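Local coordinates for galactose mutarotase-like protein (Clostridium acetobutylicum, PDB 3OS7), which probably binds carbohydrates and may, as an aldose 1-epimerase-like enzyme, interconvert the alpha and beta anomers of aldose sugars, at residues N105-I108 with H109-K113; V238-S242 with H243-S247; D253-N257 with G258-R262; E301-T304 with S305-S309. All coordinates share one frame; numbering follows the deposited sequence.

Contact 1: residues N105-I108 with H109-K113; sequences NNYI and HGFIK
Ile-108 lays its side chain over one face of the His-109 imidazole. CG1 sits 3.6 Å from the ring centroid and only 6° off the ring normal, a CH-pi contact, and CD1 continues over the same face to 3.6 Å from NE2. The two side chains run alongside each other in the same direction. The torsions account for this: Ile-108 holds CG1 opposite its own backbone N (chi1 -163°) with CD1 fully extended, while His-109 turns its ring to the side of its backbone N. On the backbone, a weak hydrogen bond of 2.9 Å from Gly-110 N to Ile-108 O closes a tight bend around His-109, whose phi is positive. This bend ends strand 106-108, an edge strand of a small three-stranded antiparallel sheet, at whose start Asn-105 and Asn-106 face Glu-101 in a G1 beta bulge. His-109 NE2 is hydrogen-bonded to a bound tartrate, probably from the crystallisation liquor, and its ring meets that of His-185, consistent with a place in the sugar pocket of this family. From before the bend, Tyr-107 reaches forward so that OH lies 3.3 Å from Gly-110 CA and approaches the edge of the Phe-111 ring, 3.8 Å from CD2. Lys-113 folds back along the loop, and its NZ donates to Gly-110 O at 2.8 Å, nearly in line with the carbonyl bond.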
loop_
_atom_site.group_PDB
_atom_site.type_symbol
_atom_site.label_atom_id
_atom_site.label_comp_id
_atom_site.label_asym_id
_atom_site.label_seq_id
_atom_site.Cartn_x
_atom_site.Cartn_y
_atom_site.Cartn_z
ATOM N N ASN A 105 -4.669 -16.127 15.440
ATOM C CA ASN A 105 -3.716 -17.165 15.027
ATOM C C ASN A 105 -3.400 -17.147 13.533
ATOM O O ASN A 105 -3.640 -18.114 12.829
ATOM C CB ASN A 105 -4.200 -18.553 15.477
ATOM C CG ASN A 105 -3.074 -19.543 15.594
ATOM O OD1 ASN A 105 -2.136 -19.351 16.392
ATOM N ND2 ASN A 105 -3.139 -20.606 14.805
ATOM N N ASN A 106 -2.877 -16.016 13.066
ATOM C CA ASN A 106 -2.520 -15.852 11.664
ATOM C C ASN A 106 -1.103 -15.335 11.516
ATOM O O ASN A 106 -0.523 -14.799 12.473
ATOM C CB ASN A 106 -3.480 -14.859 11.020
ATOM C CG ASN A 106 -4.900 -15.367 10.946
ATOM O OD1 ASN A 106 -5.161 -16.554 10.652
ATOM N ND2 ASN A 106 -5.844 -14.466 11.201
ATOM N N TYR A 107 -0.538 -15.488 10.316
ATOM C CA TYR A 107 0.588 -14.686 9.884
ATOM C C TYR A 107 0.030 -13.530 9.080
ATOM O O TYR A 107 -0.836 -13.735 8.216
ATOM C CB TYR A 107 1.607 -15.485 9.059
ATOM C CG TYR A 107 2.832 -14.658 8.749
ATOM C CD1 TYR A 107 3.796 -14.430 9.711
ATOM C CD2 TYR A 107 2.993 -14.041 7.513
ATOM C CE1 TYR A 107 4.885 -13.649 9.468
ATOM C CE2 TYR A 107 4.095 -13.235 7.264
ATOM C CZ TYR A 107 5.034 -13.040 8.254
ATOM O OH TYR A 107 6.131 -12.255 8.030
ATOM N N ILE A 108 0.540 -12.312 9.306
ATOM C CA ILE A 108 -0.065 -11.129 8.658
ATOM C C ILE A 108 1.025 -10.178 8.160
ATOM O O ILE A 108 2.045 -9.996 8.834
ATOM C CB ILE A 108 -1.029 -10.397 9.623
ATOM C CG1 ILE A 108 -1.960 -9.449 8.887
ATOM C CG2 ILE A 108 -0.252 -9.659 10.706
ATOM C CD1 ILE A 108 -3.044 -8.731 9.791
ATOM N N HIS A 109 0.816 -9.632 6.953
ATOM C CA HIS A 109 1.534 -8.475 6.391
ATOM C C HIS A 109 2.993 -8.642 5.928
ATOM O O HIS A 109 3.468 -7.872 5.084
ATOM C CB HIS A 109 1.433 -7.266 7.319
ATOM C CG HIS A 109 0.048 -6.719 7.456
ATOM N ND1 HIS A 109 -0.869 -6.725 6.414
ATOM C CD2 HIS A 109 -0.558 -6.096 8.496
ATOM C CE1 HIS A 109 -1.998 -6.172 6.841
ATOM N NE2 HIS A 109 -1.834 -5.788 8.100
ATOM N N GLY A 110 3.697 -9.629 6.460
ATOM C CA GLY A 110 5.101 -9.826 6.101
ATOM C C GLY A 110 6.110 -8.976 6.878
ATOM O O GLY A 110 5.752 -8.199 7.755
ATOM N N PHE A 111 7.379 -9.120 6.540
ATOM C CA PHE A 111 8.465 -8.452 7.275
ATOM C C PHE A 111 9.173 -7.383 6.449
ATOM O O PHE A 111 9.960 -6.612 6.999
ATOM C CB PHE A 111 9.514 -9.480 7.761
ATOM C CG PHE A 111 10.071 -10.313 6.660
ATOM C CD1 PHE A 111 11.132 -9.862 5.894
ATOM C CD2 PHE A 111 9.508 -11.539 6.352
ATOM C CE1 PHE A 111 11.614 -10.615 4.833
ATOM C CE2 PHE A 111 9.962 -12.288 5.293
ATOM C CZ PHE A 111 11.037 -11.834 4.527
ATOM N N ILE A 112 8.932 -7.322 5.143
ATOM C CA ILE A 112 9.719 -6.412 4.327
ATOM C C ILE A 112 9.400 -4.953 4.676
ATOM O O ILE A 112 10.242 -4.098 4.552
ATOM C CB ILE A 112 9.638 -6.679 2.778
ATOM C CG1 ILE A 112 8.237 -6.475 2.231
ATOM C CG2 ILE A 112 10.185 -8.093 2.431
ATOM C CD1 ILE A 112 8.180 -6.686 0.697
ATOM N N LYS A 113 8.205 -4.696 5.191
ATOM C CA LYS A 113 7.834 -3.355 5.655
ATOM C C LYS A 113 8.648 -2.901 6.876
ATOM O O LYS A 113 8.715 -1.714 7.150
ATOM C CB LYS A 113 6.349 -3.281 6.039
ATOM C CG LYS A 113 5.933 -4.171 7.202
ATOM C CD LYS A 113 4.385 -4.161 7.399
ATOM C CE LYS A 113 4.016 -4.682 8.734
ATOM N NZ LYS A 113 4.693 -5.932 9.095
#

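Contact 2: residues V238-S242 with H243-S247; sequences VAVAS and HPIES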
loop_
_atom_site.group_PDB
_atom_site.type_symbol
_atom_site.label_atom_id
_atom_site.label_comp_id
_atom_site.label_asym_id
_atom_site.label_seq_id
_atom_site.Cartn_x
_atom_site.Cartn_y
_atom_site.Cartn_z
ATOM N N VAL A 238 -18.091 7.723 0.800
ATOM C CA VAL A 238 -18.354 7.360 2.187
ATOM C C VAL A 238 -17.663 8.384 3.119
ATOM O O VAL A 238 -16.510 8.735 2.910
ATOM C CB VAL A 238 -17.868 5.938 2.475
ATOM C CG1 VAL A 238 -17.866 5.646 3.969
ATOM C CG2 VAL A 238 -18.751 4.898 1.722
ATOM N N ALA A 239 -18.386 8.861 4.139
ATOM C CA ALA A 239 -17.808 9.761 5.168
ATOM C C ALA A 239 -17.017 8.868 6.096
ATOM O O ALA A 239 -17.536 8.321 7.063
ATOM C CB ALA A 239 -18.916 10.515 5.935
ATOM N N VAL A 240 -15.752 8.692 5.766
ATOM C CA VAL A 240 -14.918 7.663 6.371
ATOM C C VAL A 240 -14.674 7.895 7.860
ATOM O O VAL A 240 -14.393 6.966 8.575
ATOM C CB VAL A 240 -13.575 7.538 5.605
ATOM C CG1 VAL A 240 -12.787 8.842 5.657
ATOM C CG2 VAL A 240 -12.734 6.404 6.120
ATOM N N ALA A 241 -14.805 9.127 8.313
ATOM C CA ALA A 241 -14.529 9.423 9.721
ATOM C C ALA A 241 -15.730 9.211 10.642
ATOM O O ALA A 241 -15.603 9.397 11.837
ATOM C CB ALA A 241 -14.023 10.838 9.856
ATOM N N SER A 242 -16.879 8.800 10.119
ATOM C CA SER A 242 -18.090 8.791 10.949
ATOM C C SER A 242 -18.208 7.569 11.858
ATOM O O SER A 242 -18.828 7.646 12.902
ATOM C CB SER A 242 -19.355 8.980 10.100
ATOM O OG SER A 242 -19.399 8.053 9.039
ATOM N N HIS A 243 -17.597 6.450 11.501
ATOM C CA HIS A 243 -17.682 5.253 12.332
ATOM C C HIS A 243 -16.592 4.260 11.937
ATOM O O HIS A 243 -15.961 4.458 10.915
ATOM C CB HIS A 243 -19.077 4.610 12.166
ATOM C CG HIS A 243 -19.408 4.274 10.747
ATOM N ND1 HIS A 243 -18.972 3.121 10.132
ATOM C CD2 HIS A 243 -20.105 4.960 9.810
ATOM C CE1 HIS A 243 -19.384 3.110 8.876
ATOM N NE2 HIS A 243 -20.075 4.216 8.654
ATOM N N PRO A 244 -16.387 3.185 12.727
ATOM C CA PRO A 244 -15.348 2.221 12.369
ATOM C C PRO A 244 -15.688 1.498 11.062
ATOM O O PRO A 244 -16.841 1.124 10.819
ATOM C CB PRO A 244 -15.346 1.242 13.539
ATOM C CG PRO A 244 -15.817 2.064 14.695
ATOM C CD PRO A 244 -16.887 2.949 14.098
ATOM N N ILE A 245 -14.664 1.332 10.244
ATOM C CA ILE A 245 -14.768 0.672 8.938
ATOM C C ILE A 245 -13.623 -0.299 8.861
ATOM O O ILE A 245 -12.495 0.062 9.160
ATOM C CB ILE A 245 -14.644 1.689 7.770
ATOM C CG1 ILE A 245 -15.883 2.580 7.722
ATOM C CG2 ILE A 245 -14.469 0.917 6.412
ATOM C CD1 ILE A 245 -15.794 3.832 6.821
ATOM N N GLU A 246 -13.925 -1.537 8.480
ATOM C CA GLU A 246 -12.897 -2.552 8.187
ATOM C C GLU A 246 -13.524 -3.501 7.187
ATOM O O GLU A 246 -14.340 -4.346 7.562
ATOM C CB GLU A 246 -12.427 -3.297 9.450
ATOM C CG GLU A 246 -11.273 -4.260 9.178
ATOM C CD GLU A 246 -10.759 -5.010 10.424
ATOM O OE1 GLU A 246 -11.133 -4.650 11.562
ATOM O OE2 GLU A 246 -9.965 -5.962 10.236
ATOM N N SER A 247 -13.195 -3.323 5.902
ATOM C CA SER A 247 -13.916 -4.038 4.850
ATOM C C SER A 247 -12.999 -4.529 3.750
ATOM O O SER A 247 -12.027 -3.877 3.397
ATOM C CB SER A 247 -14.933 -3.102 4.219
ATOM O OG SER A 247 -15.935 -2.706 5.142
#
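His-243 follows directly on Ser-242, and its ring is swung, from CB outward, into the space between its backbone N and carbonyl carbon (chi1 57°). CB lies 3.1 Å from Ser-242 O, as the peptide link largely dictates. CG passes near Ser-242 C. At CD2 the ring approaches Ser-242 OG obliquely, at 3.3 Å in one of the two modelled serine conformers, and so tentatively. On the other flank ND1 donates to Pro-244 O at 3.0 Å with an angle of 157°; the oxygen is close to the imidazole plane, although the donor stands well above the carbonyl plane. At the tip, NE2 is hydrogen-bonded to Glu-229 OE2. The preceding type I turn, Ala-239 to Ser-242, is closed by Ser-242 N to Ala-239 O, 3.2 Å, and Ser-242 OG, in this conformer, donates to the same oxygen at 2.7 Å. Ile-245 CD1 packs against both Val-238 CG1 (4.0 Å) and Val-240 CG2 (4.1 Å), joining the loop to the residue that leads into strand 246-256, where Asn-290 bonds Val-240 O, His-243 O and Ile-245 N. With ND1 donating to a carbonyl and NE2 facing a carboxylate, the imidazole of His-243 may be doubly protonated and positively charged.

Contact 3: residues D253-N257 with G258-R262; sequences DIDVN and GKTFR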
loop_
_atom_site.group_PDB
_atom_site.type_symbol
_atom_site.label_atom_id
_atom_site.label_comp_id
_atom_site.label_asym_id
_atom_site.label_seq_id
_atom_site.Cartn_x
_atom_site.Cartn_y
_atom_site.Cartn_z
ATOM N N ASP A 253 -12.638 -1.722 -12.902
ATOM C CA ASP A 253 -12.581 -0.421 -13.559
ATOM C C ASP A 253 -13.955 0.240 -13.635
ATOM O O ASP A 253 -14.994 -0.422 -13.782
ATOM C CB ASP A 253 -12.041 -0.500 -15.006
ATOM C CG ASP A 253 -10.639 -1.082 -15.117
ATOM O OD1 ASP A 253 -9.915 -1.304 -14.111
ATOM O OD2 ASP A 253 -10.267 -1.350 -16.273
ATOM N N ILE A 254 -13.945 1.558 -13.504
ATOM C CA ILE A 254 -15.087 2.408 -13.738
ATOM C C ILE A 254 -14.718 3.466 -14.771
ATOM O O ILE A 254 -13.555 3.644 -15.097
ATOM C CB ILE A 254 -15.581 3.110 -12.457
ATOM C CG1 ILE A 254 -14.491 4.019 -11.852
ATOM C CG2 ILE A 254 -16.094 2.083 -11.467
ATOM C CD1 ILE A 254 -14.971 4.885 -10.712
ATOM N N ASP A 255 -15.714 4.147 -15.305
ATOM C CA ASP A 255 -15.462 5.215 -16.282
ATOM C C ASP A 255 -15.533 6.556 -15.583
ATOM O O ASP A 255 -16.506 6.837 -14.931
ATOM C CB ASP A 255 -16.506 5.179 -17.410
ATOM C CG ASP A 255 -16.454 3.890 -18.197
ATOM O OD1 ASP A 255 -15.324 3.470 -18.611
ATOM O OD2 ASP A 255 -17.547 3.281 -18.356
ATOM N N VAL A 256 -14.492 7.360 -15.727
ATOM C CA VAL A 256 -14.453 8.733 -15.197
ATOM C C VAL A 256 -13.939 9.648 -16.305
ATOM O O VAL A 256 -12.806 9.484 -16.751
ATOM C CB VAL A 256 -13.482 8.840 -13.979
ATOM C CG1 VAL A 256 -13.432 10.283 -13.450
ATOM C CG2 VAL A 256 -13.902 7.884 -12.874
ATOM N N ASN A 257 -14.752 10.606 -16.751
ATOM C CA ASN A 257 -14.333 11.561 -17.805
ATOM C C ASN A 257 -13.763 10.932 -19.071
ATOM O O ASN A 257 -12.662 11.289 -19.534
ATOM C CB ASN A 257 -13.320 12.558 -17.255
ATOM C CG ASN A 257 -13.915 13.486 -16.220
ATOM O OD1 ASN A 257 -15.051 13.944 -16.355
ATOM N ND2 ASN A 257 -13.145 13.775 -15.183
ATOM N N GLY A 258 -14.515 10.002 -19.636
ATOM C CA GLY A 258 -14.123 9.349 -20.875
ATOM C C GLY A 258 -12.983 8.371 -20.797
ATOM O O GLY A 258 -12.530 7.878 -21.815
ATOM N N LYS A 259 -12.542 8.035 -19.591
ATOM C CA LYS A 259 -11.335 7.283 -19.405
ATOM C C LYS A 259 -11.617 6.215 -18.334
ATOM O O LYS A 259 -12.388 6.481 -17.406
ATOM C CB LYS A 259 -10.300 8.282 -18.897
ATOM C CG LYS A 259 -8.916 7.870 -19.008
ATOM C CD LYS A 259 -8.019 8.887 -18.352
ATOM C CE LYS A 259 -6.581 8.629 -18.725
ATOM N NZ LYS A 259 -6.202 7.198 -18.653
ATOM N N THR A 260 -11.030 5.034 -18.441
ATOM C CA THR A 260 -11.193 4.061 -17.350
ATOM C C THR A 260 -10.311 4.448 -16.147
ATOM O O THR A 260 -9.230 5.004 -16.294
ATOM C CB THR A 260 -10.920 2.623 -17.748
ATOM O OG1 THR A 260 -9.576 2.500 -18.198
ATOM C CG2 THR A 260 -11.911 2.160 -18.845
ATOM N N PHE A 261 -10.809 4.118 -14.966
ATOM C CA PHE A 261 -10.107 4.403 -13.726
ATOM C C PHE A 261 -10.322 3.242 -12.798
ATOM O O PHE A 261 -11.428 2.706 -12.723
ATOM C CB PHE A 261 -10.667 5.653 -13.089
ATOM C CG PHE A 261 -10.057 5.973 -11.742
ATOM C CD1 PHE A 261 -8.841 6.612 -11.656
ATOM C CD2 PHE A 261 -10.691 5.598 -10.579
ATOM C CE1 PHE A 261 -8.263 6.876 -10.421
ATOM C CE2 PHE A 261 -10.120 5.870 -9.343
ATOM C CZ PHE A 261 -8.927 6.507 -9.267
ATOM N N ARG A 262 -9.249 2.854 -12.115
ATOM C CA ARG A 262 -9.311 1.912 -11.022
ATOM C C ARG A 262 -8.568 2.524 -9.837
ATOM O O ARG A 262 -7.479 3.066 -9.984
ATOM C CB ARG A 262 -8.704 0.569 -11.409
ATOM C CG ARG A 262 -8.660 -0.477 -10.264
ATOM C CD ARG A 262 -7.937 -1.784 -10.638
ATOM N NE ARG A 262 -8.726 -2.445 -11.660
ATOM C CZ ARG A 262 -8.961 -3.740 -11.779
ATOM N NH1 ARG A 262 -8.485 -4.624 -10.936
ATOM N NH2 ARG A 262 -9.733 -4.153 -12.773
#
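Asp-253 and Arg-262 meet with their flat groups steeply inclined, the carboxylate and guanidinium planes 75° apart. The arginine grips a single oxygen side-on: NE donates to Asp-253 OD1 at 3.0 Å and NH2 to the same atom at 3.2 Å, forming a salt bridge. OD1 lies almost in the guanidinium plane, but the two nitrogens reach it differently, NE nearly in line with the C-O bond and NH2 from above the carboxylate plane. A bend at chi3 (-66°) after an extended start turns the guanidinium edge to the aspartate. The remaining nitrogen, NH1, bonds Tyr-283 O and a bound tetraethylene glycol, probably from the crystallisation liquor.

On the face carrying Ile-254, Val-256, Lys-259 and Phe-261, the Phe-261 and Val-256 side chains lie side by side, with Val-256 CG2 3.9 Å from Phe-261 CB. Ile-254 CG1 comes to the edge of the phenyl ring, 4.3 Å from CD2. On the other face Asp-255 and Thr-260 pass at a slant, OD1 lying 3.7 Å from CG2.

The backbone fixes this pairing. Ile-254 and Phe-261 form a hydrogen-bonded antiparallel pair, with Ile-254 N to Phe-261 O at 2.9 Å, and Asp-255 opposite Thr-260 is a non-hydrogen-bonded pair. Val-256 and Lys-259 are again hydrogen-bonded, Val-256 N to Lys-259 O being 2.8 Å. Between them Asn-257 and Gly-258 both adopt positive phi. This is a beta hairpin with a two-residue loop, closed by a type I' turn and lying at the protein surface.

Contact 4: residues E301-T304 with S305-S309; sequences EPQT and SIINS
Gln-303 runs its side chain alongside Ser-305, with CB 3.3 Å from Ser-305 O and NE2 meeting that oxygen nearly end-on at 2.9 Å. The N-H...O angle of this hydrogen bond is 150°, and the oxygen lies close to the amide plane of Gln-303. A chi1 of -48° puts CG on the side away from the carbonyl carbon, and the straight chain beyond it delivers the amide to Ser-305 O two residues on. The same NE2 comes 4.0 Å from Ile-307 CG1, so the amide is flanked by an apolar side chain as well as by its acceptor. Strand 297-303 ends here, and the chain leaves it through Thr-304 and Ser-305 into a type II turn from Ile-306 to Ser-309, which is closed by a weak backbone bond from Ser-309 N to Ile-306 O. The touching residues are buried, and strand 178-189 covers the Thr-304 and Ser-305 side: Thr-304 OG1 is held by Val-182 N, and Ser-305 OG by Ser-181 OG. Ser-305 OG also pairs with Ser-309 OG at 2.8 Å, a hydroxyl-to-hydroxyl bond spanning the turn. Ile-307 N, buried near the Gln-303 amide 3.8 Å from NE2, has no hydrogen-bonding partner in the model.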
loop_
_atom_site.group_PDB
_atom_site.type_symbol
_atom_site.label_atom_id
_atom_site.label_comp_id
_atom_site.label_asym_id
_atom_site.label_seq_id
_atom_site.Cartn_x
_atom_site.Cartn_y
_atom_site.Cartn_z
ATOM N N GLU A 301 -5.956 0.010 1.077
ATOM C CA GLU A 301 -4.948 -1.036 1.004
ATOM C C GLU A 301 -5.146 -1.944 -0.226
ATOM O O GLU A 301 -5.832 -2.940 -0.144
ATOM C CB GLU A 301 -4.977 -1.859 2.286
ATOM C CG GLU A 301 -5.002 -1.018 3.604
ATOM C CD GLU A 301 -5.088 -1.898 4.868
ATOM O OE1 GLU A 301 -4.782 -3.096 4.782
ATOM O OE2 GLU A 301 -5.476 -1.403 5.941
ATOM N N PRO A 302 -4.507 -1.597 -1.344
ATOM C CA PRO A 302 -4.598 -2.435 -2.526
ATOM C C PRO A 302 -3.860 -3.743 -2.337
ATOM O O PRO A 302 -2.843 -3.775 -1.638
ATOM C CB PRO A 302 -3.946 -1.594 -3.605
ATOM C CG PRO A 302 -3.030 -0.697 -2.908
ATOM C CD PRO A 302 -3.661 -0.401 -1.582
ATOM N N GLN A 303 -4.372 -4.795 -2.971
ATOM C CA GLN A 303 -3.778 -6.136 -2.899
ATOM C C GLN A 303 -3.914 -6.841 -4.229
ATOM O O GLN A 303 -4.910 -6.663 -4.917
ATOM C CB GLN A 303 -4.474 -7.013 -1.819
ATOM C CG GLN A 303 -4.662 -6.370 -0.484
ATOM C CD GLN A 303 -5.203 -7.285 0.614
ATOM O OE1 GLN A 303 -5.108 -6.951 1.788
ATOM N NE2 GLN A 303 -5.750 -8.435 0.248
ATOM N N THR A 304 -2.923 -7.662 -4.580
ATOM C CA THR A 304 -3.014 -8.491 -5.786
ATOM C C THR A 304 -4.012 -9.632 -5.678
ATOM O O THR A 304 -4.461 -10.180 -6.681
ATOM C CB THR A 304 -1.639 -9.088 -6.154
ATOM O OG1 THR A 304 -1.140 -9.873 -5.045
ATOM C CG2 THR A 304 -0.673 -7.966 -6.485
ATOM N N SER A 305 -4.348 -10.012 -4.460
ATOM C CA SER A 305 -5.177 -11.154 -4.231
ATOM C C SER A 305 -6.016 -10.946 -2.984
ATOM O O SER A 305 -5.773 -10.041 -2.193
ATOM C CB SER A 305 -4.335 -12.424 -4.098
ATOM O OG SER A 305 -3.574 -12.492 -2.905
ATOM N N ILE A 306 -6.990 -11.827 -2.830
ATOM C CA ILE A 306 -7.843 -11.829 -1.681
ATOM C C ILE A 306 -7.027 -12.147 -0.414
ATOM O O ILE A 306 -5.952 -12.764 -0.468
ATOM C CB ILE A 306 -9.028 -12.822 -1.885
ATOM C CG1 ILE A 306 -10.157 -12.532 -0.913
ATOM C CG2 ILE A 306 -8.570 -14.304 -1.802
ATOM C CD1 ILE A 306 -11.416 -13.308 -1.256
ATOM N N ILE A 307 -7.537 -11.712 0.726
ATOM C CA ILE A 307 -6.979 -12.111 2.005
ATOM C C ILE A 307 -6.924 -13.645 2.053
ATOM O O ILE A 307 -7.874 -14.303 1.627
ATOM C CB ILE A 307 -7.841 -11.618 3.174
ATOM C CG1 ILE A 307 -7.863 -10.092 3.225
ATOM C CG2 ILE A 307 -7.311 -12.205 4.525
ATOM C CD1 ILE A 307 -8.724 -9.528 4.386
ATOM N N ASN A 308 -5.814 -14.195 2.544
ATOM C CA ASN A 308 -5.635 -15.658 2.716
ATOM C C ASN A 308 -5.684 -16.405 1.367
ATOM O O ASN A 308 -6.073 -17.539 1.341
ATOM C CB ASN A 308 -6.707 -16.190 3.682
ATOM C CG ASN A 308 -6.420 -17.613 4.217
ATOM O OD1 ASN A 308 -5.279 -17.995 4.456
ATOM N ND2 ASN A 308 -7.487 -18.364 4.467
ATOM N N SER A 309 -5.309 -15.738 0.270
ATOM C CA SER A 309 -5.473 -16.276 -1.089
ATOM C C SER A 309 -4.876 -17.686 -1.320
ATOM O O SER A 309 -5.471 -18.471 -2.038
ATOM C CB SER A 309 -4.909 -15.320 -2.155
ATOM O OG SER A 309 -3.492 -15.216 -2.122
#

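Overall arrangement
Contacts 1 and 4 are close neighbours, their centres about 13 Å apart and their nearest atoms about 5 Å; His-109 CE1 lies 4.6 Å from Glu-301 OE1. Both His-109 and Glu-301 touch His-185 of strand 178-189, and the tartrate bound to His-109, though probably from the crystallisation liquor, is consistent with a sugar pocket here. Contacts 2 and 3 use opposite ends of strand 246-256, with centres about 24 Å apart. Contact 2 comes within about 7 Å, nearest atoms, of both contact 1 and contact 4. Contact 3, the surface hairpin, lies across the chain's centre from contact 1, about 33 Å between centres, well away from the tartrate-binding histidine.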